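Local coordinates for protein 2-pyrone-4,6-dicarboxylic acid hydrolase, putative (Pseudomonas putida, PDB 2FFI) that probably hydrolyses the lactone 2-pyrone-4,6-dicarboxylate, as a TIM-barrel member of the amidohydrolase family, at residues 76-89 against 101-113. Residues are numbered along the deposited sequence; the frame is centred on the assembly and turned at random.
Sequences LQTVPGQLRGVVML and MARLGVRGVRLNL. With PO4 (phosphate ion), chain C.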
loop_
_atom_site.group_PDB
_atom_site.type_symbol
_atom_site.label_atom_id
_atom_site.label_comp_id
_atom_site.label_asym_id
_atom_site.label_seq_id
_atom_site.Cartn_x
_atom_site.Cartn_y
_atom_site.Cartn_z
ATOM N N LEU A 76 -1.081 -12.986 -10.213
ATOM C CA LEU A 76 -2.462 -12.900 -9.764
ATOM C C LEU A 76 -3.233 -14.118 -10.274
ATOM O O LEU A 76 -4.006 -14.736 -9.537
ATOM C CB LEU A 76 -3.105 -11.612 -10.286
ATOM C CG LEU A 76 -3.526 -10.557 -9.260
ATOM C CD1 LEU A 76 -2.563 -10.550 -8.108
ATOM C CD2 LEU A 76 -3.585 -9.194 -9.927
ATOM N N GLN A 77 -3.003 -14.471 -11.535
ATOM C CA GLN A 77 -3.677 -15.611 -12.144
ATOM C C GLN A 77 -3.133 -16.934 -11.585
ATOM O O GLN A 77 -3.858 -17.936 -11.522
ATOM C CB GLN A 77 -3.484 -15.576 -13.662
ATOM C CG GLN A 77 -3.643 -14.213 -14.287
ATOM C CD GLN A 77 -3.174 -14.181 -15.733
ATOM O OE1 GLN A 77 -2.298 -14.957 -16.133
ATOM N NE2 GLN A 77 -3.748 -13.270 -16.523
ATOM N N THR A 78 -1.858 -16.924 -11.189
ATOM C CA THR A 78 -1.187 -18.100 -10.641
ATOM C C THR A 78 -1.902 -18.599 -9.383
ATOM O O THR A 78 -2.074 -19.799 -9.181
ATOM C CB THR A 78 0.285 -17.768 -10.335
ATOM O OG1 THR A 78 1.013 -17.722 -11.566
ATOM C CG2 THR A 78 0.916 -18.805 -9.432
ATOM N N VAL A 79 -2.327 -17.667 -8.546
ATOM C CA VAL A 79 -3.050 -18.012 -7.339
ATOM C C VAL A 79 -4.322 -17.185 -7.344
ATOM O O VAL A 79 -4.417 -16.147 -6.677
ATOM C CB VAL A 79 -2.247 -17.692 -6.079
ATOM C CG1 VAL A 79 -1.161 -18.732 -5.884
ATOM C CG2 VAL A 79 -1.633 -16.300 -6.192
ATOM N N PRO A 80 -5.322 -17.637 -8.116
ATOM C CA PRO A 80 -6.609 -16.939 -8.221
ATOM C C PRO A 80 -7.370 -16.776 -6.899
ATOM O O PRO A 80 -7.460 -17.704 -6.100
ATOM C CB PRO A 80 -7.363 -17.785 -9.244
ATOM C CG PRO A 80 -6.806 -19.167 -9.015
ATOM C CD PRO A 80 -5.334 -18.891 -8.897
ATOM N N GLY A 81 -7.916 -15.582 -6.689
ATOM C CA GLY A 81 -8.672 -15.312 -5.486
ATOM C C GLY A 81 -7.809 -14.953 -4.299
ATOM O O GLY A 81 -8.160 -14.065 -3.522
ATOM N N GLN A 82 -6.666 -15.618 -4.167
ATOM C CA GLN A 82 -5.762 -15.378 -3.038
ATOM C C GLN A 82 -5.128 -13.991 -2.972
ATOM O O GLN A 82 -4.797 -13.511 -1.894
ATOM C CB GLN A 82 -4.660 -16.454 -3.016
ATOM C CG GLN A 82 -3.707 -16.348 -1.821
ATOM C CD GLN A 82 -2.980 -17.657 -1.503
ATOM O OE1 GLN A 82 -2.472 -18.332 -2.405
ATOM N NE2 GLN A 82 -2.910 -18.007 -0.211
ATOM N N LEU A 83 -4.983 -13.334 -4.115
ATOM C CA LEU A 83 -4.358 -12.026 -4.133
ATOM C C LEU A 83 -5.150 -11.009 -4.920
ATOM O O LEU A 83 -6.017 -11.378 -5.711
ATOM C CB LEU A 83 -2.966 -12.133 -4.749
ATOM C CG LEU A 83 -1.988 -13.090 -4.075
ATOM C CD1 LEU A 83 -0.718 -13.236 -4.908
ATOM C CD2 LEU A 83 -1.683 -12.571 -2.672
ATOM N N ARG A 84 -4.848 -9.729 -4.714
ATOM C CA ARG A 84 -5.525 -8.679 -5.464
ATOM C C ARG A 84 -4.511 -7.782 -6.148
ATOM O O ARG A 84 -4.500 -7.655 -7.371
ATOM C CB ARG A 84 -6.439 -7.846 -4.572
ATOM C CG ARG A 84 -7.697 -8.580 -4.148
ATOM C CD ARG A 84 -8.547 -9.014 -5.335
ATOM N NE ARG A 84 -9.735 -9.693 -4.846
ATOM C CZ ARG A 84 -9.953 -10.995 -4.967
ATOM N NH1 ARG A 84 -11.069 -11.529 -4.476
ATOM N NH2 ARG A 84 -9.074 -11.757 -5.604
ATOM N N GLY A 85 -3.644 -7.158 -5.369
ATOM C CA GLY A 85 -2.645 -6.301 -5.980
ATOM C C GLY A 85 -3.090 -5.061 -6.753
ATOM O O GLY A 85 -4.139 -5.044 -7.403
ATOM N N VAL A 86 -2.251 -4.024 -6.676
ATOM C CA VAL A 86 -2.466 -2.741 -7.331
ATOM C C VAL A 86 -1.369 -2.535 -8.375
ATOM O O VAL A 86 -0.261 -3.053 -8.219
ATOM C CB VAL A 86 -2.418 -1.586 -6.309
ATOM C CG1 VAL A 86 -3.138 -1.986 -5.033
ATOM C CG2 VAL A 86 -1.001 -1.195 -6.021
ATOM N N VAL A 87 -1.677 -1.795 -9.439
ATOM C CA VAL A 87 -0.701 -1.552 -10.501
ATOM C C VAL A 87 -0.342 -0.070 -10.714
ATOM O O VAL A 87 -0.822 0.817 -9.997
ATOM C CB VAL A 87 -1.203 -2.129 -11.861
ATOM C CG1 VAL A 87 -1.400 -3.630 -11.762
ATOM C CG2 VAL A 87 -2.500 -1.452 -12.279
HETATM N N MSE A 88 0.537 0.176 -11.684
HETATM C CA MSE A 88 0.937 1.531 -12.053
HETATM C C MSE A 88 0.618 1.676 -13.540
HETATM O O MSE A 88 1.068 0.889 -14.367
HETATM C CB MSE A 88 2.423 1.776 -11.765
HETATM C CG MSE A 88 2.719 1.999 -10.276
HETATM SE SE MSE A 88 4.553 2.555 -9.836
HETATM C CE MSE A 88 4.385 4.457 -10.308
ATOM N N LEU A 89 -0.187 2.673 -13.873
ATOM C CA LEU A 89 -0.605 2.879 -15.253
ATOM C C LEU A 89 0.022 4.089 -15.926
ATOM O O LEU A 89 0.319 5.098 -15.285
ATOM C CB LEU A 89 -2.120 3.015 -15.301
ATOM C CG LEU A 89 -2.897 1.859 -14.678
ATOM C CD1 LEU A 89 -4.354 2.274 -14.527
ATOM C CD2 LEU A 89 -2.764 0.615 -15.534
HETATM N N MSE A 101 -7.973 -5.831 -16.244
HETATM C CA MSE A 101 -7.095 -5.950 -15.100
HETATM C C MSE A 101 -7.932 -6.255 -13.869
HETATM O O MSE A 101 -7.589 -7.145 -13.078
HETATM C CB MSE A 101 -6.299 -4.667 -14.890
HETATM C CG MSE A 101 -5.125 -4.499 -15.843
HETATM SE SE MSE A 101 -4.177 -2.817 -15.567
HETATM C CE MSE A 101 -2.707 -3.110 -16.801
ATOM N N ALA A 102 -9.037 -5.525 -13.713
ATOM C CA ALA A 102 -9.920 -5.727 -12.566
ATOM C C ALA A 102 -10.442 -7.140 -12.640
ATOM O O ALA A 102 -10.740 -7.774 -11.630
ATOM C CB ALA A 102 -11.078 -4.748 -12.601
ATOM N N ARG A 103 -10.549 -7.641 -13.853
ATOM C CA ARG A 103 -11.027 -8.984 -14.017
ATOM C C ARG A 103 -9.934 -9.927 -13.524
ATOM O O ARG A 103 -10.211 -11.064 -13.134
ATOM C CB ARG A 103 -11.352 -9.228 -15.485
ATOM C CG ARG A 103 -12.190 -10.469 -15.759
ATOM C CD ARG A 103 -12.507 -10.574 -17.245
ATOM N NE ARG A 103 -13.142 -9.355 -17.756
ATOM C CZ ARG A 103 -12.751 -8.713 -18.855
ATOM N NH1 ARG A 103 -13.387 -7.620 -19.242
ATOM N NH2 ARG A 103 -11.715 -9.155 -19.560
ATOM N N LEU A 104 -8.692 -9.451 -13.523
ATOM C CA LEU A 104 -7.568 -10.274 -13.075
ATOM C C LEU A 104 -7.369 -10.184 -11.581
ATOM O O LEU A 104 -6.728 -11.048 -10.986
ATOM C CB LEU A 104 -6.268 -9.853 -13.759
ATOM C CG LEU A 104 -6.128 -10.120 -15.251
ATOM C CD1 LEU A 104 -4.809 -9.536 -15.768
ATOM C CD2 LEU A 104 -6.191 -11.631 -15.502
ATOM N N GLY A 105 -7.908 -9.135 -10.977
ATOM C CA GLY A 105 -7.760 -8.983 -9.550
ATOM C C GLY A 105 -7.173 -7.672 -9.061
ATOM O O GLY A 105 -7.071 -7.468 -7.845
ATOM N N VAL A 106 -6.787 -6.770 -9.965
ATOM C CA VAL A 106 -6.246 -5.497 -9.491
ATOM C C VAL A 106 -7.379 -4.542 -9.143
ATOM O O VAL A 106 -8.332 -4.360 -9.919
ATOM C CB VAL A 106 -5.251 -4.875 -10.499
ATOM C CG1 VAL A 106 -5.489 -5.429 -11.846
ATOM C CG2 VAL A 106 -5.360 -3.351 -10.487
ATOM N N ARG A 107 -7.281 -3.965 -7.950
ATOM C CA ARG A 107 -8.316 -3.077 -7.456
ATOM C C ARG A 107 -7.902 -1.625 -7.184
ATOM O O ARG A 107 -8.636 -0.866 -6.544
ATOM C CB ARG A 107 -8.915 -3.667 -6.182
ATOM C CG ARG A 107 -10.332 -4.209 -6.320
ATOM C CD ARG A 107 -10.420 -5.360 -7.292
ATOM N NE ARG A 107 -11.373 -6.337 -6.805
ATOM C CZ ARG A 107 -11.607 -7.495 -7.400
ATOM N NH1 ARG A 107 -12.487 -8.341 -6.872
ATOM N NH2 ARG A 107 -10.963 -7.802 -8.520
ATOM N N GLY A 108 -6.728 -1.233 -7.659
ATOM C CA GLY A 108 -6.286 0.127 -7.420
ATOM C C GLY A 108 -5.106 0.493 -8.279
ATOM O O GLY A 108 -4.574 -0.363 -8.988
ATOM N N VAL A 109 -4.727 1.769 -8.247
ATOM C CA VAL A 109 -3.574 2.252 -9.002
ATOM C C VAL A 109 -2.723 3.037 -8.031
ATOM O O VAL A 109 -3.250 3.746 -7.169
ATOM C CB VAL A 109 -3.947 3.209 -10.182
ATOM C CG1 VAL A 109 -4.760 2.472 -11.244
ATOM C CG2 VAL A 109 -4.728 4.394 -9.667
ATOM N N ARG A 110 -1.408 2.897 -8.168
ATOM C CA ARG A 110 -0.458 3.589 -7.308
ATOM C C ARG A 110 0.339 4.554 -8.165
ATOM O O ARG A 110 0.961 4.163 -9.147
ATOM C CB ARG A 110 0.506 2.599 -6.649
ATOM C CG ARG A 110 1.267 3.151 -5.429
ATOM C CD ARG A 110 2.592 2.408 -5.233
ATOM N NE ARG A 110 3.114 2.472 -3.862
ATOM C CZ ARG A 110 4.228 1.854 -3.464
ATOM N NH1 ARG A 110 4.631 1.953 -2.206
ATOM N NH2 ARG A 110 4.953 1.142 -4.326
ATOM N N LEU A 111 0.309 5.823 -7.799
ATOM C CA LEU A 111 1.052 6.836 -8.532
ATOM C C LEU A 111 2.523 6.670 -8.145
ATOM O O LEU A 111 3.418 6.688 -9.011
ATOM C CB LEU A 111 0.555 8.226 -8.133
ATOM C CG LEU A 111 -0.943 8.466 -8.337
ATOM C CD1 LEU A 111 -1.287 9.846 -7.886
ATOM C CD2 LEU A 111 -1.309 8.272 -9.798
ATOM N N ASN A 112 2.744 6.505 -6.833
ATOM C CA ASN A 112 4.068 6.321 -6.221
ATOM C C ASN A 112 5.100 7.381 -6.609
ATOM O O ASN A 112 5.889 7.178 -7.529
ATOM C CB ASN A 112 4.620 4.931 -6.552
ATOM C CG ASN A 112 6.012 4.695 -5.972
ATOM O OD1 ASN A 112 6.191 4.542 -4.759
ATOM N ND2 ASN A 112 7.008 4.664 -6.848
ATOM N N LEU A 113 5.099 8.507 -5.897
ATOM C CA LEU A 113 6.033 9.594 -6.190
ATOM C C LEU A 113 7.360 9.405 -5.441
ATOM O O LEU A 113 8.390 9.120 -6.056
ATOM C CB LEU A 113 5.396 10.933 -5.825
ATOM C CG LEU A 113 3.975 11.183 -6.336
ATOM C CD1 LEU A 113 3.833 10.703 -7.782
ATOM C CD2 LEU A 113 2.987 10.468 -5.448
HETATM P P PO4 C . 7.388 0.457 -1.145
HETATM O O1 PO4 C . 6.498 0.309 -2.324
HETATM O O2 PO4 C . 8.285 1.625 -1.336
HETATM O O3 PO4 C . 6.568 0.667 0.070
HETATM O O4 PO4 C . 8.206 -0.772 -0.996
#
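With CG beside the backbone N (chi1 -78°) and the chain extended from there on, Met101, modelled as selenomethionine, sends its selenium from the last turn of helix 95-102 to the side chains of Val87 and Leu89. The selenium lies 3.7 Å from Leu89 CD2, the two side chains running antiparallel alongside each other, and Val87 CG2 touches both it and Val106 CG2. Leu72 and Leu73 of helix 70-78 also pack on Val87.

Between the backbones the register is that of parallel neighbours: Val87 N donates to Gly108 O at 3.3 Å, and Arg110 N returns a bond of 2.8 Å to Val87 O. This pair brackets Val109, whose own backbone bonds turn the other way, to His139 and Glu141 of the next strand. A weaker link joins Arg107 N to Gly85 O.

Before the bridge, the guanidinium of Arg84 lies on that of Arg107, centres 4.6 Å apart and planes 28° from parallel; Arg84 NH2 also bonds to Leu83 O. At the far end Arg110, extended from CG to NE, bonds through NH1 and NH2 to O1 of a phosphate ion, probably from the crystallisation medium and also hydrogen-bonded by His167 NE2; Asp166 pairs with NH1, and Asn112 OD1 sits 3.5 Å above the guanidinium plane. A single parallel bridge across a helical connection is consistent with one beta-alpha-beta crossover of the TIM barrel.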